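Side-chain contacts in toluene, o-xylene monooxygenase oxygenase subunit (Pseudomonas stutzeri, PDB 2INC), which forms part of the oxygenase component of a bacterial multicomponent monooxygenase that probably hydroxylates toluene, o-xylene and related aromatic compounds: residues S132-Q137 with G209-A214; E197-A202 with T213-V218; K284-A289 with A313-R318. One frame throughout, in Å; residues are numbered along the deposited sequence.

Interaction 1 (S132-Q137 with G209-A214)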
# COMPACT_ATOMS: atom_id res chain seq x y z
N SER B 132 12.07 21.48 22.25
CA SER B 132 12.51 20.21 21.72
C SER B 132 13.04 20.26 20.29
O SER B 132 13.92 19.45 19.91
CB SER B 132 11.40 19.12 21.87
OG SER B 132 10.27 19.52 21.10
N VAL B 133 12.60 21.25 19.49
CA VAL B 133 13.10 21.33 18.12
C VAL B 133 14.47 22.03 18.14
O VAL B 133 15.27 21.87 17.21
CB VAL B 133 12.08 22.06 17.16
CG1 VAL B 133 12.23 23.50 17.23
CG2 VAL B 133 12.16 21.49 15.72
N TYR B 134 14.75 22.79 19.20
CA TYR B 134 16.14 23.24 19.39
C TYR B 134 17.05 22.07 19.75
O TYR B 134 18.13 21.91 19.12
CB TYR B 134 16.29 24.44 20.32
CG TYR B 134 17.75 24.78 20.45
CD1 TYR B 134 18.48 24.40 21.60
CD2 TYR B 134 18.44 25.34 19.38
CE1 TYR B 134 19.85 24.67 21.69
CE2 TYR B 134 19.85 25.60 19.47
CZ TYR B 134 20.51 25.25 20.63
OH TYR B 134 21.88 25.50 20.69
N ILE B 135 16.63 21.19 20.63
CA ILE B 135 17.46 19.97 20.93
C ILE B 135 17.77 19.20 19.64
O ILE B 135 18.92 18.78 19.40
CB ILE B 135 16.79 19.08 22.00
CG1 ILE B 135 16.71 19.92 23.28
CG2 ILE B 135 17.52 17.68 22.21
CD1 ILE B 135 15.81 19.40 24.46
N HIS B 136 16.75 19.00 18.81
CA HIS B 136 16.92 18.36 17.51
C HIS B 136 18.17 18.83 16.81
O HIS B 136 18.98 18.01 16.38
CB HIS B 136 15.68 18.65 16.64
CG HIS B 136 15.83 18.27 15.20
ND1 HIS B 136 15.02 17.35 14.59
CD2 HIS B 136 16.73 18.66 14.26
CE1 HIS B 136 15.38 17.22 13.32
NE2 HIS B 136 16.42 18.00 13.11
N GLN B 137 18.31 20.14 16.64
CA GLN B 137 19.27 20.68 15.69
C GLN B 137 20.70 20.80 16.30
O GLN B 137 21.67 20.98 15.56
CB GLN B 137 18.76 22.02 15.14
CG GLN B 137 18.71 23.13 16.12
CD GLN B 137 17.76 24.25 15.67
OE1 GLN B 137 16.52 24.19 15.85
NE2 GLN B 137 18.31 25.23 15.11
N GLY B 209 23.49 19.71 26.00
CA GLY B 209 23.26 18.91 27.23
C GLY B 209 22.45 19.70 28.24
O GLY B 209 21.58 19.17 28.91
N GLU B 210 22.74 20.98 28.36
CA GLU B 210 21.88 21.84 29.20
C GLU B 210 20.46 21.94 28.68
O GLU B 210 19.50 21.98 29.48
CB GLU B 210 22.44 23.24 29.36
CG GLU B 210 21.79 23.85 30.60
CD GLU B 210 22.32 25.22 30.98
OE1 GLU B 210 23.16 25.77 30.24
OE2 GLU B 210 21.89 25.72 32.04
N ALA B 211 20.31 22.03 27.36
CA ALA B 211 18.98 22.13 26.74
C ALA B 211 18.18 20.91 27.01
O ALA B 211 17.01 20.99 27.41
CB ALA B 211 19.09 22.38 25.20
N PHE B 212 18.79 19.75 26.81
CA PHE B 212 18.19 18.51 27.19
C PHE B 212 17.76 18.45 28.66
O PHE B 212 16.66 18.00 28.98
CB PHE B 212 19.14 17.37 26.83
CG PHE B 212 18.72 16.02 27.38
CD1 PHE B 212 17.64 15.33 26.85
CD2 PHE B 212 19.44 15.46 28.42
CE1 PHE B 212 17.24 14.10 27.35
CE2 PHE B 212 19.05 14.21 28.95
CZ PHE B 212 17.95 13.53 28.39
N THR B 213 18.66 18.85 29.57
CA THR B 213 18.32 18.82 31.00
C THR B 213 17.22 19.81 31.29
O THR B 213 16.18 19.47 31.88
CB THR B 213 19.59 19.11 31.83
OG1 THR B 213 20.59 18.14 31.48
CG2 THR B 213 19.27 19.03 33.33
N ALA B 214 17.38 21.05 30.85
CA ALA B 214 16.40 22.04 31.18
C ALA B 214 15.03 21.69 30.63
O ALA B 214 14.03 21.82 31.36
CB ALA B 214 16.87 23.47 30.78

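Interaction 2 (E197-A202 with T213-V218)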
# COMPACT_ATOMS: atom_id res chain seq x y z
N GLU B 197 8.50 32.12 33.19
CA GLU B 197 9.91 32.40 33.50
C GLU B 197 10.76 31.19 33.23
O GLU B 197 11.79 31.30 32.58
CB GLU B 197 10.07 32.84 34.97
CG GLU B 197 11.54 33.13 35.36
CD GLU B 197 11.70 33.79 36.72
OE1 GLU B 197 10.72 33.90 37.51
OE2 GLU B 197 12.84 34.16 37.03
N LEU B 198 10.34 30.04 33.76
CA LEU B 198 11.06 28.79 33.53
C LEU B 198 11.31 28.51 32.02
O LEU B 198 12.45 28.35 31.58
CB LEU B 198 10.26 27.65 34.12
CG LEU B 198 10.84 26.25 33.84
CD1 LEU B 198 12.33 26.04 34.29
CD2 LEU B 198 9.93 25.20 34.44
N ILE B 199 10.24 28.46 31.24
CA ILE B 199 10.39 28.14 29.82
C ILE B 199 11.12 29.29 29.06
O ILE B 199 11.93 28.99 28.19
CB ILE B 199 9.05 27.73 29.16
CG1 ILE B 199 9.31 26.99 27.82
CG2 ILE B 199 8.27 28.96 28.79
CD1 ILE B 199 10.25 25.69 27.90
N GLU B 200 10.86 30.59 29.32
CA GLU B 200 11.65 31.59 28.60
C GLU B 200 13.15 31.47 28.84
O GLU B 200 13.94 31.62 27.89
CB GLU B 200 11.23 33.01 28.93
CG GLU B 200 9.84 33.32 28.34
CD GLU B 200 9.37 34.75 28.65
OE1 GLU B 200 10.11 35.55 29.26
OE2 GLU B 200 8.22 35.05 28.26
N LYS B 201 13.55 31.24 30.10
CA LYS B 201 14.98 31.04 30.40
C LYS B 201 15.55 29.77 29.81
O LYS B 201 16.66 29.78 29.23
CB LYS B 201 15.24 31.07 31.91
CG LYS B 201 15.02 32.50 32.47
CD LYS B 201 15.33 32.54 33.98
CE LYS B 201 15.35 34.02 34.38
NZ LYS B 201 15.43 34.29 35.89
N ALA B 202 14.80 28.67 29.96
CA ALA B 202 15.20 27.37 29.38
C ALA B 202 15.38 27.48 27.86
O ALA B 202 16.29 26.91 27.31
CB ALA B 202 14.23 26.25 29.75
N THR B 213 18.66 18.85 29.57
CA THR B 213 18.32 18.82 31.00
C THR B 213 17.22 19.81 31.29
O THR B 213 16.18 19.47 31.88
CB THR B 213 19.59 19.11 31.83
OG1 THR B 213 20.59 18.14 31.48
CG2 THR B 213 19.27 19.03 33.33
N ALA B 214 17.38 21.05 30.85
CA ALA B 214 16.40 22.04 31.18
C ALA B 214 15.03 21.69 30.63
O ALA B 214 14.03 21.82 31.36
CB ALA B 214 16.87 23.47 30.78
N ILE B 215 14.96 21.23 29.38
CA ILE B 215 13.64 20.97 28.75
C ILE B 215 13.10 19.60 29.14
O ILE B 215 11.96 19.47 29.56
CB ILE B 215 13.74 21.02 27.21
CG1 ILE B 215 14.20 22.39 26.74
CG2 ILE B 215 12.39 20.64 26.59
CD1 ILE B 215 13.24 23.47 27.13
N ASN B 216 13.91 18.57 29.00
CA ASN B 216 13.36 17.23 29.11
C ASN B 216 13.43 16.73 30.52
O ASN B 216 12.59 15.89 30.94
CB ASN B 216 14.10 16.23 28.21
CG ASN B 216 13.42 16.08 26.82
OD1 ASN B 216 12.83 17.02 26.32
ND2 ASN B 216 13.51 14.90 26.22
N LEU B 217 14.45 17.18 31.26
CA LEU B 217 14.61 16.56 32.59
C LEU B 217 13.94 17.37 33.66
O LEU B 217 13.56 16.81 34.70
CB LEU B 217 16.09 16.27 32.94
CG LEU B 217 16.85 15.30 32.03
CD1 LEU B 217 18.23 14.98 32.58
CD2 LEU B 217 16.08 14.09 31.79
N VAL B 218 13.76 18.67 33.41
CA VAL B 218 13.25 19.56 34.45
C VAL B 218 11.92 20.17 34.05
O VAL B 218 10.92 19.96 34.74
CB VAL B 218 14.27 20.68 34.82
CG1 VAL B 218 13.65 21.67 35.83
CG2 VAL B 218 15.58 20.04 35.39

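Interaction 3 (K284-A289 with A313-R318)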
# COMPACT_ATOMS: atom_id res chain seq x y z
N LYS B 284 20.54 23.81 39.09
CA LYS B 284 20.32 25.19 38.60
C LYS B 284 18.85 25.42 38.23
O LYS B 284 18.29 26.49 38.49
CB LYS B 284 21.23 25.43 37.38
CG LYS B 284 20.94 26.68 36.54
CD LYS B 284 21.85 26.77 35.29
CE LYS B 284 21.43 27.99 34.48
NZ LYS B 284 22.33 28.29 33.36
N TRP B 285 18.24 24.42 37.58
CA TRP B 285 16.91 24.58 36.94
C TRP B 285 15.77 24.18 37.90
O TRP B 285 14.67 24.79 37.85
CB TRP B 285 16.84 23.84 35.57
CG TRP B 285 17.66 24.53 34.55
CD1 TRP B 285 18.92 24.20 34.13
CD2 TRP B 285 17.30 25.74 33.84
NE1 TRP B 285 19.37 25.15 33.21
CE2 TRP B 285 18.38 26.08 33.01
CE3 TRP B 285 16.16 26.53 33.81
CZ2 TRP B 285 18.38 27.20 32.19
CZ3 TRP B 285 16.16 27.68 33.00
CH2 TRP B 285 17.25 27.98 32.19
N GLU B 286 16.02 23.18 38.76
CA GLU B 286 15.03 22.71 39.75
C GLU B 286 14.28 23.81 40.55
O GLU B 286 13.06 23.72 40.70
CB GLU B 286 15.65 21.66 40.70
CG GLU B 286 14.92 20.33 40.68
CD GLU B 286 15.33 19.36 41.82
OE1 GLU B 286 14.87 18.19 41.84
OE2 GLU B 286 16.11 19.79 42.70
N PRO B 287 14.98 24.82 41.07
CA PRO B 287 14.25 25.88 41.80
C PRO B 287 13.22 26.67 40.96
O PRO B 287 12.17 27.09 41.49
CB PRO B 287 15.37 26.86 42.21
CG PRO B 287 16.60 26.08 42.16
CD PRO B 287 16.43 25.10 41.06
N LEU B 288 13.51 26.90 39.68
CA LEU B 288 12.52 27.55 38.76
C LEU B 288 11.34 26.67 38.47
O LEU B 288 10.23 27.17 38.25
CB LEU B 288 13.15 27.95 37.44
CG LEU B 288 13.95 29.25 37.39
CD1 LEU B 288 14.62 29.40 36.02
CD2 LEU B 288 13.05 30.43 37.66
N ALA B 289 11.58 25.36 38.41
CA ALA B 289 10.51 24.38 38.25
C ALA B 289 9.61 24.35 39.49
O ALA B 289 8.40 24.24 39.38
CB ALA B 289 11.08 22.99 38.01
N ALA B 313 6.20 13.77 42.13
CA ALA B 313 6.07 12.98 40.89
C ALA B 313 7.11 13.39 39.89
O ALA B 313 7.72 12.55 39.28
CB ALA B 313 4.67 13.13 40.30
N SER B 314 7.32 14.69 39.72
CA SER B 314 8.36 15.19 38.84
C SER B 314 9.78 14.90 39.35
O SER B 314 10.65 14.54 38.58
CB SER B 314 8.16 16.67 38.54
OG SER B 314 8.25 17.46 39.71
N ARG B 315 10.04 15.04 40.65
CA ARG B 315 11.34 14.68 41.19
C ARG B 315 11.58 13.20 41.00
O ARG B 315 12.70 12.78 40.70
CB ARG B 315 11.44 15.04 42.69
CG ARG B 315 11.54 16.53 42.89
CD ARG B 315 11.33 16.94 44.32
NE ARG B 315 11.11 18.38 44.38
CZ ARG B 315 10.69 19.02 45.46
NH1 ARG B 315 10.45 18.34 46.58
NH2 ARG B 315 10.52 20.35 45.43
N TYR B 316 10.52 12.40 41.12
CA TYR B 316 10.64 10.94 40.97
C TYR B 316 11.14 10.46 39.59
O TYR B 316 11.83 9.45 39.46
CB TYR B 316 9.31 10.26 41.29
CG TYR B 316 9.45 8.78 41.51
CD1 TYR B 316 10.22 8.29 42.56
CD2 TYR B 316 8.82 7.87 40.68
CE1 TYR B 316 10.33 6.92 42.78
CE2 TYR B 316 8.93 6.51 40.87
CZ TYR B 316 9.70 6.04 41.93
OH TYR B 316 9.83 4.67 42.14
N VAL B 317 10.75 11.20 38.56
CA VAL B 317 11.23 10.97 37.20
C VAL B 317 12.76 11.00 37.16
O VAL B 317 13.38 10.07 36.62
CB VAL B 317 10.62 12.02 36.27
CG1 VAL B 317 11.21 11.92 34.83
CG2 VAL B 317 9.12 11.87 36.28
N ARG B 318 13.36 12.04 37.75
CA ARG B 318 14.81 12.19 37.78
C ARG B 318 15.47 11.19 38.73
O ARG B 318 16.52 10.62 38.41
CB ARG B 318 15.20 13.63 38.11
CG ARG B 318 14.84 14.65 37.01
CD ARG B 318 15.40 16.06 37.29
NE ARG B 318 14.78 16.63 38.47
CZ ARG B 318 13.54 17.13 38.50
NH1 ARG B 318 12.78 17.17 37.41
NH2 ARG B 318 13.05 17.60 39.66

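Interaction 1 (S132-Q137 with G209-A214)
The Y134 ring meets A211 with its edge: CD1 lies 4.2 Å from A211 CB, and the methyl sits near the plane of the ring. With CG opposite the backbone N (chi1 179°), the ring reaches toward the second helix and packs edge-to-face with W206, just ahead of that helix; its hydroxyl bonds to W206 O and to W50 NE1. The other flat group, F212, turns its ring to S261, L264 and V265 of helix 241-268 and offers its backbone here. I135 fills the middle. Its CG1 rests on A211 CB at 3.9 Å, and CD1, at the end of an almost extended chain (chi2 168°), reaches over the backbone, 3.6 Å from A211 O and 3.7 Å from F212 CA. The two helices run antiparallel within the ferritin-like helical bundle of this hydroxylase family, their local axes 9.6 Å apart and 152° between directions. Cut back to an alanine, I135 would probably leave a gap over A211 O and the F212 backbone, which CD1 now covers. On the rear of the second helix, T213 OG1 bonds to G209 O at 2.9 Å, approaching from the face of that carbonyl opposite to T213 N.

Interaction 2 (E197-A202 with T213-V218)
A helical hairpin joins helix 190-202 to helix 208-237 through a five-residue connection, and this contact lies close to its turn. A202, the last residue of the first helix, faces A214 in the early part of the second, their CA atoms 5.8 Å apart. The two methyls touch side to side, A202 CB to A214 CB at 4.0 Å, and such small side chains let the backbones come close just here. The A202 methyl also touches I215 CD1 at 3.9 Å, so it is seated between A214 and I215. One turn back, I199 CD1 meets I215 CD1 at 3.8 Å, methyl end to methyl end, while the two side chains cross obliquely. I199 sends CG1 away from its backbone N (chi1 -162°), which carries CD1 across to the second helix but sets CG2 between the backbone N and carbonyl carbon. Both isoleucines also touch helix 121-138, I199 at A127 and L128 and I215 at I135, so the apolar patch continues into a third helix. At the far side of the first helix K201 NZ bridges to E197 OE2 at 2.8 Å, and OE2 takes it on the lone pair pointing away from its partner oxygen; E197 OE1 has its own lysine, K291. The second helix widens along 213-218: L217 N bonds to T213 O at 2.9 Å, and V218 N reaches the same oxygen weakly. The pairing, 136° between local helix directions, is that of neighbouring antiparallel helices in the ferritin-like bundle of this hydroxylase family.

Interaction 3 (K284-A289 with A313-R318)
E286 and R318 form the tight part of this contact. R318 NH2 donates to E286 OE1 at 2.9 Å with an N-H...O angle of 158°, a salt bridge taken on the lone pair that points away from the other carboxylate oxygen. The oxygen comes in at the edge of the guanidinium, close to its plane, whereas the carboxylate itself stands nearly upright to it, the two planes 83° apart; a single N-H of R318 therefore makes the bond, not a pair of them side by side. The aliphatic part of E286 closes in as well, CG lying 3.5 Å from R318 NH2. R318 gets there by a bend at chi3 (-66°), which turns the guanidinium aside toward E286, and its other terminal nitrogen, NH1, is bonded to L217 O, so two separate partners fix its rotation. The segments belong to helices 274-299 and 303-319, an antiparallel hairpin at the C-terminal end of the chain. Here the backbones stand well apart, E286 CA and R315 CA being the nearest at 9.0 Å, and long polar side chains span the distance. P287, whose N carries no hydrogen, lies at a kink, and L288 N makes only a weak bond, to W285 O. The loose side is at R315, toward the surface of the protein. Its CG brushes E286 OE1 at 3.9 Å, and R315 NE stays 4.5 Å from that oxygen, which lies well out of the R315 guanidinium plane, so charge alone acts between them. The extended R315 chain instead carries NH2 to D290, with which it forms a salt bridge. Two arginines this near would probably favour the ionised form of E286.

Interactions 1 and 2 share T213 and A214 on helix 208-237 and lie about 9 Å apart, centre to centre. I135 CD1 of the first packs on I215 CB of the second at 3.8 Å. Interaction 3 is about 10 Å from interaction 2 and 16 Å from interaction 1, measured between centres. Side chains tie it to both: V218 CG1 packs on A289 CB at 3.6 Å, and E210 OE2 takes a salt bridge from K284 NZ at 2.9 Å. W285 spans the interval, its NE1 directed at that same carboxylate oxygen and its ring packed against A214 and the end of 197-202. Helix 208-237 thus takes part in interactions 1 and 2 and borders interaction 3.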